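Putative decarboxylase involved in desferrioxamine biosynthesis (Erwinia amylovora, PDB 5O5C) probably decarboxylates lysine, with pyridoxal 5'-phosphate as cofactor, in the desferrioxamine siderophore pathway of the fire blight pathogen. Local coordinates at residues L87-L90 / K91-L95; L120-Q123 / I124-A127; S215-S218 / I219-M223; D245-C248 / L249-E252; I501-Y504 / G505-V509. All coordinates share one frame; numbering follows the deposited sequence.

Interaction 1 of 5, residues L87-L90 / K91-L95; sequences LEEL and KKLYL
L90 and Y94, one helical turn apart, run side by side in the same direction, and L90 CD1 packs on Y94 CB at 3.6 Å. L90 CG stands opposite its own backbone nitrogen (chi1 -164°), which carries the isobutyl group along the helix to Y94. This buried side continues into the second subunit: L90 packs on I124 there, and Y94 OH is hydrogen-bonded to S130 of that subunit. E89 lies at its border, its CG 3.5 Å from L93 CD1, while its carboxylate forms a salt bridge with R393 of the second subunit. The solvent side is looser. E88 and K91 point the same way, joined by a weak salt bridge, E88 OE2 to K91 NZ 3.4 Å. The backbone widens at the end: L90 O accepts a fairly straight bond from L95 N (3.3 Å, 165°) and a weak one from Y94 N. Such an i to i+5 bond marks a pi-type turn, here closing an amphipathic helix at a dimer interface.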
loop_
_atom_site.group_PDB
_atom_site.type_symbol
_atom_site.label_atom_id
_atom_site.label_comp_id
_atom_site.label_asym_id
_atom_site.label_seq_id
_atom_site.Cartn_x
_atom_site.Cartn_y
_atom_site.Cartn_z
ATOM N N LEU B 87 -15.007 14.048 -16.505
ATOM C CA LEU B 87 -15.677 12.766 -16.644
ATOM C C LEU B 87 -15.990 12.389 -18.093
ATOM O O LEU B 87 -15.875 11.202 -18.475
ATOM C CB LEU B 87 -16.959 12.742 -15.790
ATOM C CG LEU B 87 -16.806 12.680 -14.264
ATOM C CD1 LEU B 87 -18.144 12.815 -13.554
ATOM C CD2 LEU B 87 -16.154 11.365 -13.893
ATOM N N GLU B 88 -16.318 13.394 -18.896
ATOM C CA GLU B 88 -16.412 13.232 -20.368
ATOM C C GLU B 88 -15.081 12.792 -21.015
ATOM O O GLU B 88 -15.065 11.971 -21.915
ATOM C CB GLU B 88 -16.903 14.544 -21.032
ATOM C CG GLU B 88 -18.298 14.493 -21.632
ATOM C CD GLU B 88 -19.447 14.376 -20.639
ATOM O OE1 GLU B 88 -19.424 15.017 -19.564
ATOM O OE2 GLU B 88 -20.419 13.655 -20.953
ATOM N N GLU B 89 -13.984 13.418 -20.599
ATOM C CA GLU B 89 -12.639 13.015 -20.985
ATOM C C GLU B 89 -12.233 11.647 -20.398
ATOM O O GLU B 89 -11.500 10.903 -21.040
ATOM C CB GLU B 89 -11.654 14.096 -20.538
ATOM C CG GLU B 89 -10.206 13.845 -20.884
ATOM C CD GLU B 89 -9.272 14.825 -20.208
ATOM O OE1 GLU B 89 -9.322 14.971 -18.995
ATOM O OE2 GLU B 89 -8.435 15.434 -20.865
ATOM N N LEU B 90 -12.712 11.332 -19.186
ATOM C CA LEU B 90 -12.382 10.063 -18.530
ATOM C C LEU B 90 -12.992 8.919 -19.258
ATOM O O LEU B 90 -12.344 7.851 -19.404
ATOM C CB LEU B 90 -12.836 10.022 -17.071
ATOM C CG LEU B 90 -12.190 8.899 -16.261
ATOM C CD1 LEU B 90 -10.686 9.035 -16.226
ATOM C CD2 LEU B 90 -12.722 8.853 -14.849
ATOM N N LYS B 91 -14.245 9.139 -19.693
ATOM C CA LYS B 91 -14.952 8.229 -20.575
ATOM C C LYS B 91 -14.080 7.703 -21.653
ATOM O O LYS B 91 -14.051 6.500 -21.865
ATOM C CB LYS B 91 -16.152 8.873 -21.232
ATOM C CG LYS B 91 -17.424 8.850 -20.426
ATOM C CD LYS B 91 -18.564 9.345 -21.308
ATOM C CE LYS B 91 -19.700 9.890 -20.473
ATOM N NZ LYS B 91 -20.756 10.336 -21.406
ATOM N N LYS B 92 -13.361 8.584 -22.330
ATOM C CA LYS B 92 -12.563 8.148 -23.458
ATOM C C LYS B 92 -11.193 7.618 -23.073
ATOM O O LYS B 92 -10.799 6.596 -23.643
ATOM C CB LYS B 92 -12.548 9.121 -24.667
ATOM C CG LYS B 92 -12.221 10.578 -24.418
ATOM C CD LYS B 92 -12.589 11.427 -25.639
ATOM C CE LYS B 92 -12.834 12.863 -25.196
ATOM N NZ LYS B 92 -12.559 13.846 -26.282
ATOM N N LEU B 93 -10.533 8.224 -22.074
ATOM C CA LEU B 93 -9.141 7.858 -21.704
ATOM C C LEU B 93 -8.980 6.614 -20.803
ATOM O O LEU B 93 -7.903 6.025 -20.733
ATOM C CB LEU B 93 -8.381 9.072 -21.128
ATOM C CG LEU B 93 -8.324 10.299 -22.053
ATOM C CD1 LEU B 93 -7.685 11.526 -21.385
ATOM C CD2 LEU B 93 -7.611 9.988 -23.357
ATOM N N TYR B 94 -10.058 6.159 -20.198
ATOM C CA TYR B 94 -9.966 5.190 -19.159
ATOM C C TYR B 94 -11.046 4.139 -19.317
ATOM O O TYR B 94 -10.713 2.958 -19.454
ATOM C CB TYR B 94 -10.000 5.859 -17.774
ATOM C CG TYR B 94 -9.986 4.885 -16.631
ATOM C CD1 TYR B 94 -9.031 3.898 -16.562
ATOM C CD2 TYR B 94 -10.951 4.942 -15.604
ATOM C CE1 TYR B 94 -9.014 3.023 -15.551
ATOM C CE2 TYR B 94 -10.934 4.032 -14.558
ATOM C CZ TYR B 94 -9.983 3.054 -14.561
ATOM O OH TYR B 94 -9.881 2.113 -13.548
ATOM N N LEU B 95 -12.311 4.563 -19.275
ATOM C CA LEU B 95 -13.441 3.636 -19.240
ATOM C C LEU B 95 -13.611 2.917 -20.559
ATOM O O LEU B 95 -13.904 1.730 -20.556
ATOM C CB LEU B 95 -14.737 4.313 -18.870
ATOM C CG LEU B 95 -14.730 5.044 -17.538
ATOM C CD1 LEU B 95 -15.926 5.971 -17.424
ATOM C CD2 LEU B 95 -14.593 4.181 -16.316
#

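Interaction 2 of 5, residues L120-Q123 / I124-A127; sequences LAEQ and IMAA
E122 and M125 lie on one flank of their helix with their side chains set at a slant to each other, and the methionine methyl reaches the acid end: M125 CE is 3.8 Å from E122 OE1 and 3.9 Å from E122 OE2. Both chains fold to meet there. E122 bends at chi2 (-73°) and M125 at chi3 (54°), which turns the methyl toward the carboxylate. M125 SD also passes 4.3 Å from A121 CB, an apolar contact one turn back. The buried carboxylate is held by salt bridges to K387 and R382, whose positive charges probably favour its ionised form even though E122 of the second subunit comes close. Q123 is instead fully extended, and its NE2 donates to T41 O of the second subunit. A126 N bonds to E122 O at 2.9 Å. L120, Q123 and I124 pack on V44 of the second subunit, and A126 on its L119. This is a buried interface helix in the dimer of a group II PLP-dependent decarboxylase.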
loop_
_atom_site.group_PDB
_atom_site.type_symbol
_atom_site.label_atom_id
_atom_site.label_comp_id
_atom_site.label_asym_id
_atom_site.label_seq_id
_atom_site.Cartn_x
_atom_site.Cartn_y
_atom_site.Cartn_z
ATOM N N LEU B 120 -19.421 -0.323 -0.735
ATOM C CA LEU B 120 -20.017 0.322 0.441
ATOM C C LEU B 120 -18.902 0.880 1.345
ATOM O O LEU B 120 -18.925 2.043 1.704
ATOM C CB LEU B 120 -20.884 -0.662 1.247
ATOM C CG LEU B 120 -21.760 -0.123 2.372
ATOM C CD1 LEU B 120 -22.849 0.776 1.792
ATOM C CD2 LEU B 120 -22.421 -1.215 3.161
ATOM N N ALA B 121 -17.911 0.050 1.652
ATOM C CA ALA B 121 -16.762 0.452 2.510
ATOM C C ALA B 121 -15.866 1.544 1.889
ATOM O O ALA B 121 -15.465 2.487 2.549
ATOM C CB ALA B 121 -15.946 -0.774 2.849
ATOM N N GLU B 122 -15.520 1.414 0.624
ATOM C CA GLU B 122 -14.710 2.425 -0.035
ATOM C C GLU B 122 -15.410 3.796 -0.024
ATOM O O GLU B 122 -14.758 4.840 0.147
ATOM C CB GLU B 122 -14.358 2.014 -1.474
ATOM C CG GLU B 122 -13.321 0.911 -1.551
ATOM C CD GLU B 122 -11.916 1.407 -1.191
ATOM O OE1 GLU B 122 -11.647 2.639 -1.046
ATOM O OE2 GLU B 122 -11.068 0.544 -1.016
ATOM N N GLN B 123 -16.714 3.801 -0.215
ATOM C CA GLN B 123 -17.458 5.071 -0.212
ATOM C C GLN B 123 -17.364 5.831 1.134
ATOM O O GLN B 123 -17.209 7.057 1.186
ATOM C CB GLN B 123 -18.918 4.833 -0.558
ATOM C CG GLN B 123 -19.787 6.120 -0.615
ATOM C CD GLN B 123 -21.245 5.826 -0.941
ATOM O OE1 GLN B 123 -21.590 4.665 -1.107
ATOM N NE2 GLN B 123 -22.131 6.880 -0.995
ATOM N N ILE B 124 -17.499 5.071 2.209
ATOM C CA ILE B 124 -17.415 5.612 3.569
ATOM C C ILE B 124 -15.976 6.052 3.856
ATOM O O ILE B 124 -15.740 7.173 4.324
ATOM C CB ILE B 124 -17.880 4.576 4.607
ATOM C CG1 ILE B 124 -19.387 4.342 4.429
ATOM C CG2 ILE B 124 -17.515 5.012 6.014
ATOM C CD1 ILE B 124 -20.008 3.217 5.213
ATOM N N MET B 125 -15.047 5.163 3.536
ATOM C CA MET B 125 -13.624 5.379 3.641
ATOM C C MET B 125 -13.087 6.638 2.939
ATOM O O MET B 125 -12.174 7.300 3.461
ATOM C CB MET B 125 -12.862 4.180 3.086
ATOM C CG MET B 125 -12.974 2.901 3.905
ATOM S SD MET B 125 -12.303 1.468 3.018
ATOM C CE MET B 125 -10.674 2.050 2.613
ATOM N N ALA B 126 -13.639 6.949 1.775
ATOM C CA ALA B 126 -13.327 8.175 1.069
ATOM C C ALA B 126 -13.785 9.423 1.834
ATOM O O ALA B 126 -13.243 10.488 1.634
ATOM C CB ALA B 126 -13.993 8.169 -0.302
ATOM N N ALA B 127 -14.825 9.315 2.646
ATOM C CA ALA B 127 -15.334 10.468 3.378
ATOM C C ALA B 127 -14.571 10.718 4.679
ATOM O O ALA B 127 -14.176 11.857 4.942
ATOM C CB ALA B 127 -16.812 10.306 3.655
#

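Interaction 3 of 5, residues S215-S218 / I219-M223; sequences SHFS and IQKSM. With PLP (pyridoxal-5'-phosphate), chain H.
Polar bonds centre on S218 O, which takes two donors from S222. S222 OG reaches it at 2.6 Å from above the carbonyl plane, and S222 N at 2.7 Å from the opposite face. The serine hydroxyl is thus folded back on its own helix, its OG lying beside the backbone N (chi1 -61°). K221 N meets F217 O almost straight (3.0 Å, 172°), whereas I219 N to H216 O is weak. H216 ND1 and S218 OG share a hydrogen bond of 2.7 Å in which either could be the donor; N174 also bonds that hydroxyl, and the ND1 to OG bond probably helps fix the rotation of the imidazole. The backbone bonds start helix 218-225 directly after the loop that follows strand 207-212, in the large domain of the fold-type I PLP enzymes.

Ring contacts form a second group. H216 lays one face over the cofactor, with PLP C5 3.4 Å above the imidazole plane, over its centre, the aromatic stacking on pyridoxal phosphate usual in group II decarboxylases.

Farther from the cofactor, the F217 ring receives a CH-pi contact over one face from Q220 CB, 4.1 Å from the centroid. The Q220 amide lies nearly parallel to the ring, 18° between planes. Apolar contact with F217 comes also from K221, whose chain crosses the phenyl at about a right angle, K221 CG 3.6 Å from F217 CD2, while Y230 meets the ring edge-to-face.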
loop_
_atom_site.group_PDB
_atom_site.type_symbol
_atom_site.label_atom_id
_atom_site.label_comp_id
_atom_site.label_asym_id
_atom_site.label_seq_id
_atom_site.Cartn_x
_atom_site.Cartn_y
_atom_site.Cartn_z
ATOM N N SER B 215 6.666 -20.960 -6.847
ATOM C CA SER B 215 6.461 -19.884 -5.872
ATOM C C SER B 215 6.316 -18.586 -6.560
ATOM O O SER B 215 6.876 -18.382 -7.622
ATOM C CB SER B 215 7.697 -19.668 -4.977
ATOM O OG SER B 215 8.018 -20.833 -4.293
ATOM N N HIS B 216 5.643 -17.657 -5.898
ATOM C CA HIS B 216 5.518 -16.311 -6.455
ATOM C C HIS B 216 6.897 -15.582 -6.379
ATOM O O HIS B 216 7.632 -15.773 -5.429
ATOM C CB HIS B 216 4.444 -15.560 -5.695
ATOM C CG HIS B 216 4.109 -14.232 -6.311
ATOM N ND1 HIS B 216 4.720 -13.060 -5.922
ATOM C CD2 HIS B 216 3.244 -13.900 -7.295
ATOM C CE1 HIS B 216 4.279 -12.061 -6.680
ATOM N NE2 HIS B 216 3.355 -12.545 -7.493
ATOM N N PHE B 217 7.224 -14.738 -7.361
ATOM C CA PHE B 217 8.524 -14.060 -7.432
ATOM C C PHE B 217 8.795 -13.023 -6.324
ATOM O O PHE B 217 9.946 -12.709 -6.067
ATOM C CB PHE B 217 8.781 -13.408 -8.799
ATOM C CG PHE B 217 10.273 -13.202 -9.106
ATOM C CD1 PHE B 217 11.148 -14.287 -9.166
ATOM C CD2 PHE B 217 10.810 -11.919 -9.322
ATOM C CE1 PHE B 217 12.509 -14.103 -9.441
ATOM C CE2 PHE B 217 12.166 -11.735 -9.595
ATOM C CZ PHE B 217 13.013 -12.832 -9.659
ATOM N N SER B 218 7.746 -12.554 -5.649
ATOM C CA SER B 218 7.886 -11.725 -4.405
ATOM C C SER B 218 8.844 -12.262 -3.321
ATOM O O SER B 218 9.562 -11.443 -2.671
ATOM C CB SER B 218 6.521 -11.335 -3.812
ATOM O OG SER B 218 5.688 -12.411 -3.491
ATOM N N ILE B 219 8.937 -13.597 -3.193
ATOM C CA ILE B 219 9.913 -14.250 -2.303
ATOM C C ILE B 219 11.366 -13.864 -2.610
ATOM O O ILE B 219 12.037 -13.321 -1.751
ATOM C CB ILE B 219 9.763 -15.791 -2.245
ATOM C CG1 ILE B 219 8.347 -16.228 -1.793
ATOM C CG2 ILE B 219 10.822 -16.405 -1.333
ATOM C CD1 ILE B 219 7.793 -15.516 -0.575
ATOM N N GLN B 220 11.815 -14.153 -3.816
ATOM C CA GLN B 220 13.080 -13.689 -4.346
ATOM C C GLN B 220 13.276 -12.148 -4.316
ATOM O O GLN B 220 14.314 -11.708 -3.942
ATOM C CB GLN B 220 13.285 -14.174 -5.788
ATOM C CG GLN B 220 13.634 -15.658 -5.935
ATOM C CD GLN B 220 12.424 -16.538 -5.998
ATOM O OE1 GLN B 220 11.299 -16.067 -5.742
ATOM N NE2 GLN B 220 12.634 -17.838 -6.293
ATOM N N LYS B 221 12.273 -11.361 -4.705
ATOM C CA LYS B 221 12.337 -9.889 -4.602
ATOM C C LYS B 221 12.536 -9.470 -3.158
ATOM O O LYS B 221 13.310 -8.546 -2.862
ATOM C CB LYS B 221 11.085 -9.213 -5.170
ATOM C CG LYS B 221 10.787 -9.465 -6.653
ATOM C CD LYS B 221 9.472 -8.815 -7.108
ATOM C CE LYS B 221 9.557 -8.300 -8.536
ATOM N NZ LYS B 221 8.246 -8.032 -9.194
ATOM N N SER B 222 11.856 -10.150 -2.241
ATOM C CA SER B 222 11.949 -9.809 -0.831
ATOM C C SER B 222 13.358 -10.080 -0.292
ATOM O O SER B 222 13.854 -9.257 0.445
ATOM C CB SER B 222 10.953 -10.556 0.041
ATOM O OG SER B 222 9.631 -10.265 -0.319
ATOM N N MET B 223 13.970 -11.212 -0.659
ATOM C CA MET B 223 15.353 -11.538 -0.244
ATOM C C MET B 223 16.362 -10.609 -0.882
ATOM O O MET B 223 17.400 -10.349 -0.260
ATOM C CB MET B 223 15.750 -12.963 -0.579
ATOM C CG MET B 223 14.902 -14.078 -0.085
ATOM S SD MET B 223 14.452 -14.090 1.629
ATOM C CE MET B 223 16.040 -14.348 2.346
HETATM N N1 PLP H . 1.726 -14.751 -3.459
HETATM C C2 PLP H . 0.963 -15.438 -4.333
HETATM C C2A PLP H . 0.737 -16.910 -4.156
HETATM C C3 PLP H . 0.342 -14.714 -5.451
HETATM O O3 PLP H . -0.446 -15.357 -6.375
HETATM C C4 PLP H . 0.612 -13.257 -5.513
HETATM C C4A PLP H . 0.104 -12.432 -6.630
HETATM C C5 PLP H . 1.463 -12.627 -4.501
HETATM C C6 PLP H . 2.004 -13.438 -3.523
HETATM C C5A PLP H . 1.750 -11.145 -4.575
HETATM O O4P PLP H . 0.500 -10.536 -4.214
HETATM P P PLP H . 0.113 -8.972 -4.326
HETATM O O1P PLP H . -0.056 -8.733 -5.792
HETATM O O2P PLP H . -1.215 -8.878 -3.619
HETATM O O3P PLP H . 1.172 -8.121 -3.718
#

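Interaction 4 of 5, residues D245-C248 / L249-E252; sequences DVDC and LKQE
V246 O receives the shortest sound polar bond of this turn, from K250 N at 2.9 Å and 165°. The next residue repeats the pattern, Q251 N to D247 O at 3.0 Å and close to straight (171°). L249 N donates to D245 O, also at 3.0 Å.

D245 occupies the N-cap position of helix 246-258. Its side chain turns back over the first turn, where OD1 accepts a weak capping bond from C248 N (3.4 Å), an amide too near the start of the helix to find a carbonyl one turn earlier. The negative carboxylate there probably also suits the positive end of the helix dipole.

On the exposed side D247 and K250 run alongside each other and point the same way. D247 OD1 and K250 NZ remain 4.2 Å apart, beyond a salt bridge, so any attraction between the opposite charges is probably modest. The lysine comes round through a kink at chi3 (59°). Q251 touches the backbone with its CG, 3.3 Å from D247 O.

L249 is buried, packing on L287 of helix 281-290, on F210 of strand 207-212 and on V236 of strand 233-236. V246 touches A283 of helix 281-290, and C248 touches V236. This first turn thus packs on strands 207-212 and 233-236, at one end of the seven-stranded sheet, with helix 281-290 as its neighbour.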
loop_
_atom_site.group_PDB
_atom_site.type_symbol
_atom_site.label_atom_id
_atom_site.label_comp_id
_atom_site.label_asym_id
_atom_site.label_seq_id
_atom_site.Cartn_x
_atom_site.Cartn_y
_atom_site.Cartn_z
ATOM N N ASP B 245 7.771 -30.928 -3.960
ATOM C CA ASP B 245 8.122 -32.299 -3.576
ATOM C C ASP B 245 8.966 -32.339 -2.317
ATOM O O ASP B 245 10.095 -31.903 -2.322
ATOM C CB ASP B 245 8.875 -32.932 -4.720
ATOM C CG ASP B 245 9.206 -34.393 -4.470
ATOM O OD1 ASP B 245 9.230 -34.859 -3.304
ATOM O OD2 ASP B 245 9.468 -35.056 -5.466
ATOM N N VAL B 246 8.434 -32.905 -1.252
ATOM C CA VAL B 246 9.084 -32.855 0.059
ATOM C C VAL B 246 10.352 -33.689 0.135
ATOM O O VAL B 246 11.251 -33.333 0.863
ATOM C CB VAL B 246 8.145 -33.237 1.215
ATOM C CG1 VAL B 246 6.856 -32.442 1.129
ATOM C CG2 VAL B 246 7.822 -34.736 1.224
ATOM N N ASP B 247 10.390 -34.802 -0.612
ATOM C CA ASP B 247 11.642 -35.577 -0.854
ATOM C C ASP B 247 12.716 -34.675 -1.434
ATOM O O ASP B 247 13.891 -34.732 -0.989
ATOM C CB ASP B 247 11.435 -36.775 -1.810
ATOM C CG ASP B 247 10.511 -37.863 -1.238
ATOM O OD1 ASP B 247 10.299 -37.938 -0.004
ATOM O OD2 ASP B 247 9.996 -38.660 -2.046
ATOM N N CYS B 248 12.333 -33.849 -2.420
ATOM C CA CYS B 248 13.298 -32.943 -3.025
ATOM C C CYS B 248 13.714 -31.843 -2.034
ATOM O O CYS B 248 14.829 -31.352 -2.124
ATOM C CB CYS B 248 12.759 -32.294 -4.300
ATOM S SG CYS B 248 12.375 -33.446 -5.642
ATOM N N LEU B 249 12.792 -31.408 -1.158
ATOM C CA LEU B 249 13.110 -30.400 -0.109
ATOM C C LEU B 249 14.161 -30.981 0.829
ATOM O O LEU B 249 15.169 -30.322 1.121
ATOM C CB LEU B 249 11.891 -30.043 0.712
ATOM C CG LEU B 249 12.041 -29.043 1.890
ATOM C CD1 LEU B 249 12.684 -27.730 1.445
ATOM C CD2 LEU B 249 10.751 -28.759 2.673
ATOM N N LYS B 250 13.900 -32.219 1.286
ATOM C CA LYS B 250 14.801 -32.971 2.198
ATOM C C LYS B 250 16.189 -32.943 1.559
ATOM O O LYS B 250 17.160 -32.394 2.126
ATOM C CB LYS B 250 14.240 -34.409 2.405
ATOM C CG LYS B 250 14.750 -35.201 3.609
ATOM C CD LYS B 250 13.801 -36.358 3.990
ATOM C CE LYS B 250 13.604 -37.366 2.848
ATOM N NZ LYS B 250 12.834 -38.585 3.250
ATOM N N GLN B 251 16.248 -33.390 0.313
ATOM C CA GLN B 251 17.496 -33.376 -0.475
ATOM C C GLN B 251 18.157 -32.001 -0.554
ATOM O O GLN B 251 19.388 -31.861 -0.449
ATOM C CB GLN B 251 17.230 -33.919 -1.893
ATOM C CG GLN B 251 16.962 -35.413 -1.904
ATOM C CD GLN B 251 18.204 -36.225 -1.542
ATOM O OE1 GLN B 251 18.399 -36.616 -0.386
ATOM N NE2 GLN B 251 19.062 -36.441 -2.519
ATOM N N GLU B 252 17.349 -30.971 -0.751
ATOM C CA GLU B 252 17.915 -29.598 -0.792
ATOM C C GLU B 252 18.463 -29.134 0.526
ATOM O O GLU B 252 19.499 -28.500 0.563
ATOM C CB GLU B 252 16.916 -28.580 -1.318
ATOM C CG GLU B 252 17.243 -28.098 -2.716
ATOM C CD GLU B 252 16.789 -29.027 -3.785
ATOM O OE1 GLU B 252 15.986 -29.925 -3.447
ATOM O OE2 GLU B 252 17.194 -28.830 -4.956
#

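Interaction 5 of 5, residues I501-Y504 / G505-V509; sequences IVHY and GREQV
This is an intrahelical contact between successive turns near the C-terminal end of helix 491-510, made mostly by main-chain bonds with a few side chains along their flanks. E507 N to H503 O is short and straight, 2.8 Å and 167°. R506 N reaches V502 O at 2.8 Å, and Q508 N reaches Y504 O at 2.9 Å. At G505 the helix carries no side chain, and its amide bonds to I501 O.

The side chains meet mainly through apolar and edge contacts. R506 stretches back over V502, its chain extended from CG to NE, and puts one guanidinium face over V502 CG2, 4.3 Å above the plane. E507 runs beside Y504 in the same direction; its OE1 comes to the edge of the tyrosine ring near its plane, 3.9 Å from Y504 CD1, with the carboxylate turned 64° from the ring. The same oxygen lies 4.0 Å from H503 CE1, and here the two flat groups stand almost perpendicular, 83° apart. H503 itself sets ND1 over one face of the Y504 ring, offset toward the rim.

Beyond the helix, I501 packs on F437 of strand 434-439 and on L480 and F482 of strand 477-483. V502 and R506 both touch Y439. Along the same flank as I501, Y504 touches S464 and Q508 touches I453 and N456 of helix 448-464, so the segment packs on both the small antiparallel sheet and helix 448-464.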
loop_
_atom_site.group_PDB
_atom_site.type_symbol
_atom_site.label_atom_id
_atom_site.label_comp_id
_atom_site.label_asym_id
_atom_site.label_seq_id
_atom_site.Cartn_x
_atom_site.Cartn_y
_atom_site.Cartn_z
ATOM N N ILE B 501 -9.937 -19.548 -28.603
ATOM C CA ILE B 501 -8.589 -20.074 -28.536
ATOM C C ILE B 501 -8.283 -20.978 -29.739
ATOM O O ILE B 501 -7.261 -20.774 -30.405
ATOM C CB ILE B 501 -8.376 -20.814 -27.230
ATOM C CG1 ILE B 501 -8.287 -19.805 -26.070
ATOM C CG2 ILE B 501 -7.116 -21.648 -27.217
ATOM C CD1 ILE B 501 -8.526 -20.485 -24.754
ATOM N N VAL B 502 -9.156 -21.952 -30.013
ATOM C CA VAL B 502 -8.941 -22.866 -31.159
ATOM C C VAL B 502 -9.187 -22.187 -32.528
ATOM O O VAL B 502 -8.500 -22.508 -33.478
ATOM C CB VAL B 502 -9.699 -24.226 -31.039
ATOM C CG1 VAL B 502 -9.374 -24.955 -29.749
ATOM C CG2 VAL B 502 -11.186 -24.047 -31.160
ATOM N N HIS B 503 -10.111 -21.227 -32.634
ATOM C CA HIS B 503 -10.217 -20.425 -33.851
ATOM C C HIS B 503 -8.873 -19.749 -34.171
ATOM O O HIS B 503 -8.269 -20.010 -35.198
ATOM C CB HIS B 503 -11.370 -19.394 -33.771
ATOM C CG HIS B 503 -11.476 -18.527 -34.992
ATOM N ND1 HIS B 503 -11.439 -17.150 -34.935
ATOM C CD2 HIS B 503 -11.556 -18.843 -36.301
ATOM C CE1 HIS B 503 -11.519 -16.659 -36.159
ATOM N NE2 HIS B 503 -11.566 -17.665 -37.006
ATOM N N TYR B 504 -8.347 -18.959 -33.238
ATOM C CA TYR B 504 -7.074 -18.254 -33.495
ATOM C C TYR B 504 -5.869 -19.211 -33.689
ATOM O O TYR B 504 -4.949 -18.894 -34.432
ATOM C CB TYR B 504 -6.795 -17.199 -32.427
ATOM C CG TYR B 504 -7.784 -16.069 -32.479
ATOM C CD1 TYR B 504 -7.960 -15.319 -33.637
ATOM C CD2 TYR B 504 -8.553 -15.749 -31.378
ATOM C CE1 TYR B 504 -8.851 -14.277 -33.690
ATOM C CE2 TYR B 504 -9.457 -14.704 -31.426
ATOM C CZ TYR B 504 -9.606 -13.974 -32.572
ATOM O OH TYR B 504 -10.532 -12.954 -32.592
ATOM N N GLY B 505 -5.900 -20.362 -33.028
ATOM C CA GLY B 505 -4.888 -21.372 -33.185
ATOM C C GLY B 505 -4.951 -21.950 -34.580
ATOM O O GLY B 505 -3.943 -21.934 -35.316
ATOM N N ARG B 506 -6.137 -22.413 -34.980
ATOM C CA ARG B 506 -6.282 -22.889 -36.349
ATOM C C ARG B 506 -5.947 -21.782 -37.376
ATOM O O ARG B 506 -5.397 -22.072 -38.404
ATOM C CB ARG B 506 -7.664 -23.475 -36.600
ATOM C CG ARG B 506 -7.985 -24.623 -35.678
ATOM C CD ARG B 506 -9.460 -24.932 -35.660
ATOM N NE ARG B 506 -9.690 -26.157 -34.907
ATOM C CZ ARG B 506 -10.884 -26.621 -34.555
ATOM N NH1 ARG B 506 -11.995 -26.017 -34.951
ATOM N NH2 ARG B 506 -10.974 -27.736 -33.865
ATOM N N GLU B 507 -6.313 -20.542 -37.107
ATOM C CA GLU B 507 -5.880 -19.406 -37.911
ATOM C C GLU B 507 -4.339 -19.258 -38.042
ATOM O O GLU B 507 -3.838 -18.912 -39.098
ATOM C CB GLU B 507 -6.451 -18.126 -37.350
ATOM C CG GLU B 507 -5.783 -16.872 -37.896
ATOM C CD GLU B 507 -6.614 -15.619 -37.761
ATOM O OE1 GLU B 507 -7.832 -15.703 -37.535
ATOM O OE2 GLU B 507 -6.016 -14.541 -37.894
ATOM N N GLN B 508 -3.601 -19.518 -36.975
ATOM C CA GLN B 508 -2.149 -19.529 -37.066
ATOM C C GLN B 508 -1.637 -20.667 -37.990
ATOM O O GLN B 508 -0.698 -20.474 -38.750
ATOM C CB GLN B 508 -1.530 -19.650 -35.668
ATOM C CG GLN B 508 -1.818 -18.518 -34.670
ATOM C CD GLN B 508 -1.253 -17.165 -35.068
ATOM O OE1 GLN B 508 -0.131 -17.066 -35.499
ATOM N NE2 GLN B 508 -2.039 -16.128 -34.924
ATOM N N VAL B 509 -2.269 -21.837 -37.929
ATOM C CA VAL B 509 -1.861 -23.020 -38.723
ATOM C C VAL B 509 -2.247 -22.803 -40.167
ATOM O O VAL B 509 -1.455 -23.052 -41.030
ATOM C CB VAL B 509 -2.539 -24.337 -38.231
ATOM C CG1 VAL B 509 -2.234 -25.553 -39.140
ATOM C CG2 VAL B 509 -2.144 -24.630 -36.793
#

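From the N terminus the five contacts follow in series: each closes within its own continuous stretch before the next opens, so none nests in or crosses another, and none spans a long loop. Interactions 1 and 2 lie on successive helices, 83-95 and 116-128, with nearest atoms about 13 Å apart, and both face the second subunit. Interaction 3 carries the chain from strand 207-212 into the cofactor pocket; interaction 4 follows on the same side of the chain's centre, about 20 Å away between centres, beyond strand 233-236. Interaction 5 belongs to the last helix, packing on strands of the four-stranded sheet and on helix 448-464.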